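Local coordinates for protein silicatein alpha (Tethya aurantium, PDB 6ZQ3) that probably directs silica deposition in the spicules of a marine sponge, as a mature enzyme built on the papain-type cysteine peptidase fold, at residues Val168-Gly173 and Leu182-Trp187; Gly132-Ala137 and Ala213-Leu218. One frame throughout, in Å; residues are numbered along the deposited sequence.

Interaction 1 of 2, residues Val168-Gly173 and Leu182-Trp187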
# COMPACT_ATOMS: atom_id res chain seq x y z
N VAL A 168 1.49 -2.67 -0.76
CA VAL A 168 1.89 -1.93 -1.97
C VAL A 168 2.58 -2.87 -2.93
O VAL A 168 3.59 -3.45 -2.58
CB VAL A 168 2.94 -0.83 -1.72
CG1 VAL A 168 2.83 0.23 -2.80
CG2 VAL A 168 2.77 -0.21 -0.35
N ILE A 169 2.06 -3.01 -4.14
CA ILE A 169 2.82 -3.65 -5.20
C ILE A 169 3.93 -2.68 -5.67
O ILE A 169 3.64 -1.56 -6.10
CB ILE A 169 1.88 -4.12 -6.34
CG1 ILE A 169 0.97 -5.24 -5.80
CG2 ILE A 169 2.65 -4.64 -7.55
CD1 ILE A 169 0.35 -6.10 -6.87
N THR A 170 5.18 -3.11 -5.60
CA THR A 170 6.33 -2.28 -6.01
C THR A 170 7.03 -2.77 -7.29
O THR A 170 8.02 -2.18 -7.71
CB THR A 170 7.38 -2.22 -4.91
OG1 THR A 170 7.76 -3.55 -4.58
CG2 THR A 170 6.87 -1.50 -3.65
N GLY A 171 6.53 -3.84 -7.89
CA GLY A 171 7.10 -4.39 -9.11
C GLY A 171 6.54 -5.77 -9.40
O GLY A 171 5.51 -6.17 -8.85
N TYR A 172 7.22 -6.50 -10.27
CA TYR A 172 6.82 -7.86 -10.63
C TYR A 172 8.00 -8.48 -11.32
O TYR A 172 8.94 -7.78 -11.70
CB TYR A 172 5.59 -7.88 -11.55
CG TYR A 172 5.78 -7.03 -12.77
CD1 TYR A 172 6.51 -7.50 -13.86
CD2 TYR A 172 5.27 -5.73 -12.83
CE1 TYR A 172 6.72 -6.71 -14.97
CE2 TYR A 172 5.48 -4.94 -13.94
CZ TYR A 172 6.19 -5.43 -15.01
OH TYR A 172 6.40 -4.67 -16.13
N GLY A 173 7.94 -9.80 -11.48
CA GLY A 173 9.06 -10.54 -12.06
C GLY A 173 8.78 -12.00 -12.33
O GLY A 173 7.64 -12.46 -12.26
N LEU A 182 5.65 -8.33 -6.81
CA LEU A 182 6.47 -7.98 -5.67
C LEU A 182 5.69 -7.03 -4.78
O LEU A 182 5.40 -5.90 -5.16
CB LEU A 182 7.78 -7.34 -6.13
CG LEU A 182 8.79 -7.04 -5.01
CD1 LEU A 182 9.23 -8.32 -4.30
CD2 LEU A 182 9.98 -6.27 -5.57
N ALA A 183 5.31 -7.49 -3.60
CA ALA A 183 4.45 -6.71 -2.75
C ALA A 183 5.20 -6.34 -1.49
O ALA A 183 5.84 -7.18 -0.89
CB ALA A 183 3.18 -7.51 -2.43
N LYS A 184 5.09 -5.10 -1.09
CA LYS A 184 5.71 -4.63 0.15
C LYS A 184 4.69 -4.66 1.31
O LYS A 184 3.65 -4.01 1.23
CB LYS A 184 6.24 -3.20 -0.09
CG LYS A 184 6.89 -2.54 1.10
CD LYS A 184 7.03 -1.05 0.81
CE LYS A 184 8.12 -0.44 1.67
NZ LYS A 184 7.78 0.96 2.00
N ASN A 185 4.96 -5.42 2.37
CA ASN A 185 4.06 -5.49 3.54
C ASN A 185 4.55 -4.47 4.59
O ASN A 185 5.57 -3.79 4.40
CB ASN A 185 4.06 -6.92 4.14
CG ASN A 185 2.75 -7.28 4.82
OD1 ASN A 185 1.85 -6.44 4.99
ND2 ASN A 185 2.62 -8.54 5.22
N SER A 186 3.82 -4.37 5.68
CA SER A 186 4.16 -3.45 6.74
C SER A 186 4.11 -4.22 8.05
O SER A 186 3.51 -3.76 9.04
CB SER A 186 3.17 -2.26 6.72
OG SER A 186 1.81 -2.69 6.68
N TRP A 187 4.73 -5.41 8.04
CA TRP A 187 4.93 -6.22 9.25
C TRP A 187 6.39 -6.23 9.62
O TRP A 187 6.84 -7.09 10.35
CB TRP A 187 4.39 -7.66 9.08
CG TRP A 187 2.90 -7.69 8.99
CD1 TRP A 187 2.06 -6.68 9.31
CD2 TRP A 187 2.07 -8.79 8.58
NE1 TRP A 187 0.76 -7.07 9.11
CE2 TRP A 187 0.74 -8.36 8.68
CE3 TRP A 187 2.33 -10.10 8.15
CZ2 TRP A 187 -0.34 -9.19 8.34
CZ3 TRP A 187 1.26 -10.91 7.82
CH2 TRP A 187 -0.06 -10.46 7.93

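Interaction 2 of 2, residues Gly132-Ala137 and Ala213-Leu218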
# COMPACT_ATOMS: atom_id res chain seq x y z
N GLY A 132 3.52 3.50 -11.52
CA GLY A 132 4.16 3.42 -10.22
C GLY A 132 3.58 2.36 -9.29
O GLY A 132 2.74 1.53 -9.69
N PRO A 133 4.05 2.38 -8.03
CA PRO A 133 3.58 1.44 -7.02
C PRO A 133 2.08 1.57 -6.81
O PRO A 133 1.57 2.69 -6.71
CB PRO A 133 4.34 1.87 -5.77
CG PRO A 133 5.58 2.54 -6.27
CD PRO A 133 5.19 3.18 -7.56
N VAL A 134 1.39 0.43 -6.76
CA VAL A 134 -0.07 0.35 -6.71
C VAL A 134 -0.52 -0.28 -5.40
O VAL A 134 -0.02 -1.33 -5.00
CB VAL A 134 -0.61 -0.46 -7.89
CG1 VAL A 134 -2.13 -0.60 -7.86
CG2 VAL A 134 -0.17 0.20 -9.18
N ALA A 135 -1.48 0.35 -4.75
CA ALA A 135 -2.01 -0.15 -3.52
C ALA A 135 -2.98 -1.26 -3.89
O ALA A 135 -3.80 -1.10 -4.79
CB ALA A 135 -2.69 0.96 -2.76
N VAL A 136 -2.82 -2.40 -3.23
CA VAL A 136 -3.74 -3.54 -3.35
C VAL A 136 -4.20 -4.06 -1.99
O VAL A 136 -3.65 -3.72 -0.95
CB VAL A 136 -3.07 -4.70 -4.10
CG1 VAL A 136 -2.57 -4.27 -5.48
CG2 VAL A 136 -1.96 -5.32 -3.26
N ALA A 137 -5.23 -4.89 -2.01
CA ALA A 137 -5.65 -5.69 -0.86
C ALA A 137 -5.81 -7.16 -1.25
O ALA A 137 -6.24 -7.50 -2.37
CB ALA A 137 -6.94 -5.18 -0.29
N ALA A 213 -7.43 -2.77 -6.52
CA ALA A 213 -6.17 -2.07 -6.65
C ALA A 213 -6.44 -0.62 -7.08
O ALA A 213 -7.31 -0.34 -7.89
CB ALA A 213 -5.31 -2.76 -7.68
N SER A 214 -5.66 0.30 -6.53
CA SER A 214 -5.80 1.68 -6.87
C SER A 214 -4.48 2.41 -6.73
O SER A 214 -3.52 1.93 -6.11
CB SER A 214 -6.86 2.32 -5.98
OG SER A 214 -6.42 2.38 -4.64
N TYR A 215 -4.42 3.59 -7.30
CA TYR A 215 -3.31 4.46 -7.01
C TYR A 215 -3.79 5.91 -7.09
O TYR A 215 -4.79 6.20 -7.73
CB TYR A 215 -2.14 4.18 -7.95
CG TYR A 215 -2.47 4.33 -9.41
CD1 TYR A 215 -3.00 3.27 -10.13
CD2 TYR A 215 -2.26 5.53 -10.07
CE1 TYR A 215 -3.30 3.40 -11.48
CE2 TYR A 215 -2.58 5.68 -11.40
CZ TYR A 215 -3.09 4.61 -12.10
OH TYR A 215 -3.37 4.77 -13.43
N PRO A 216 -3.07 6.81 -6.41
CA PRO A 216 -3.48 8.20 -6.37
C PRO A 216 -2.97 9.02 -7.55
O PRO A 216 -2.01 8.63 -8.16
CB PRO A 216 -2.89 8.70 -5.04
CG PRO A 216 -1.68 7.88 -4.88
CD PRO A 216 -2.00 6.52 -5.45
N THR A 217 -3.61 10.14 -7.86
CA THR A 217 -3.16 11.02 -8.94
C THR A 217 -2.64 12.32 -8.33
O THR A 217 -3.15 12.79 -7.33
CB THR A 217 -4.29 11.32 -9.93
OG1 THR A 217 -5.43 11.81 -9.22
CG2 THR A 217 -4.67 10.04 -10.70
N LEU A 218 -1.61 12.88 -8.95
CA LEU A 218 -1.01 14.12 -8.48
C LEU A 218 0.01 14.66 -9.47
O LEU A 218 0.81 13.90 -10.03
CB LEU A 218 -0.36 13.91 -7.11
CG LEU A 218 0.91 13.04 -7.09

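Interaction 1 of 2, residues Val168-Gly173 and Leu182-Trp187
Val168 and Lys184 face each other as an antiparallel hydrogen-bonded pair at the close-packed end of the contact. The bond from Lys184 N to Val168 O measures 2.7 Å and is almost straight (175° at the hydrogen); Val168 N returns a longer one, 3.2 Å, to Lys184 O. Next along, Ile169 and Ala183 draw together to 4.2 Å between CA atoms. Leu182 O then takes Thr170 N at 2.8 Å, and the Thr170 hydroxyl adds a weak second bond. With OG1 wedged between its own backbone N and carbonyl carbon (chi1 55°), Thr170 also lays this oxygen 3.6 Å from Leu182 CD2, while its CG2 rests 4.0 Å from Lys184 CB. Beyond Thr170 the pairing slackens: Leu182 N still reaches Gly171 O at 3.0 Å, but from well above the carbonyl plane (54°), and Leu182 is partly exposed. The Lys184 chain, by contrast, leads away to hand NZ to Gly16 O. Just past the strand, Asn185 OD1 bonds His165 NE2, and Trp187 packs near that imidazole. The hairpin brings together at its open end the His–Asn pair expected of a papain-family active site.

Interaction 2 of 2, residues Gly132-Ala137 and Ala213-Leu218
Ala135 and Ser214 form the single bridge between these segments, an antiparallel hydrogen-bonded pair. Ala135 N donates to Ser214 O at 2.9 Å, nearly in line with the carbonyl but bent at the hydrogen (140°). The return bond, Ser214 N to Ala135 O, has the same length and is straighter, with the donor lying in the carbonyl plane. A CH···O contact supplements it, Ala213 CA standing 3.2 Å from Ala135 O. This pairing brings the C-terminal strand of the papain fold against strand 134-138 in the beta-rich half of the molecule; on its far side the C-terminal strand bonds to strand 112-115. The apolar contacts gather on one face. Val134, with CG1 anti to its backbone nitrogen (chi1 179°), sets that methyl 3.8 Å from Ala213 CB and 3.4 Å from Ser214 O. Its other methyl, CG2, comes obliquely to the Tyr215 ring, 4.3 Å from CD1. Val136 CG1 meets the same Ala213 methyl at 3.8 Å. Helix 121-130 covers Val134 and Tyr215 here, whereas Ala135 and Ser214 turn their side chains to helices 26-43 and 71-80, Ala135 touching Ser30 and Met71, Ser214 touching Phe75.

Coming from the N terminus, the chain leaves helix 121-130 and lays down strand 134-138, the first half of interaction 2. After helix 143-146 and strand 152-153 comes strand 165-173, antiparallel beside it; after a short turn, partly unmodelled, the chain doubles back as strand 180-184, closing the small loop of interaction 1. The C-terminal strand arrives 76 residues after Ala137 and closes interaction 2, whose long loop therefore encloses the whole hairpin. The two contacts touch through strands 134-138 and 165-173: Ile169 N probably bonds Val134 O, and Val168 CG1 packs on Pro133. Together they tie the hairpin sheet to the two-stranded sheet of 112-115 and 214-217.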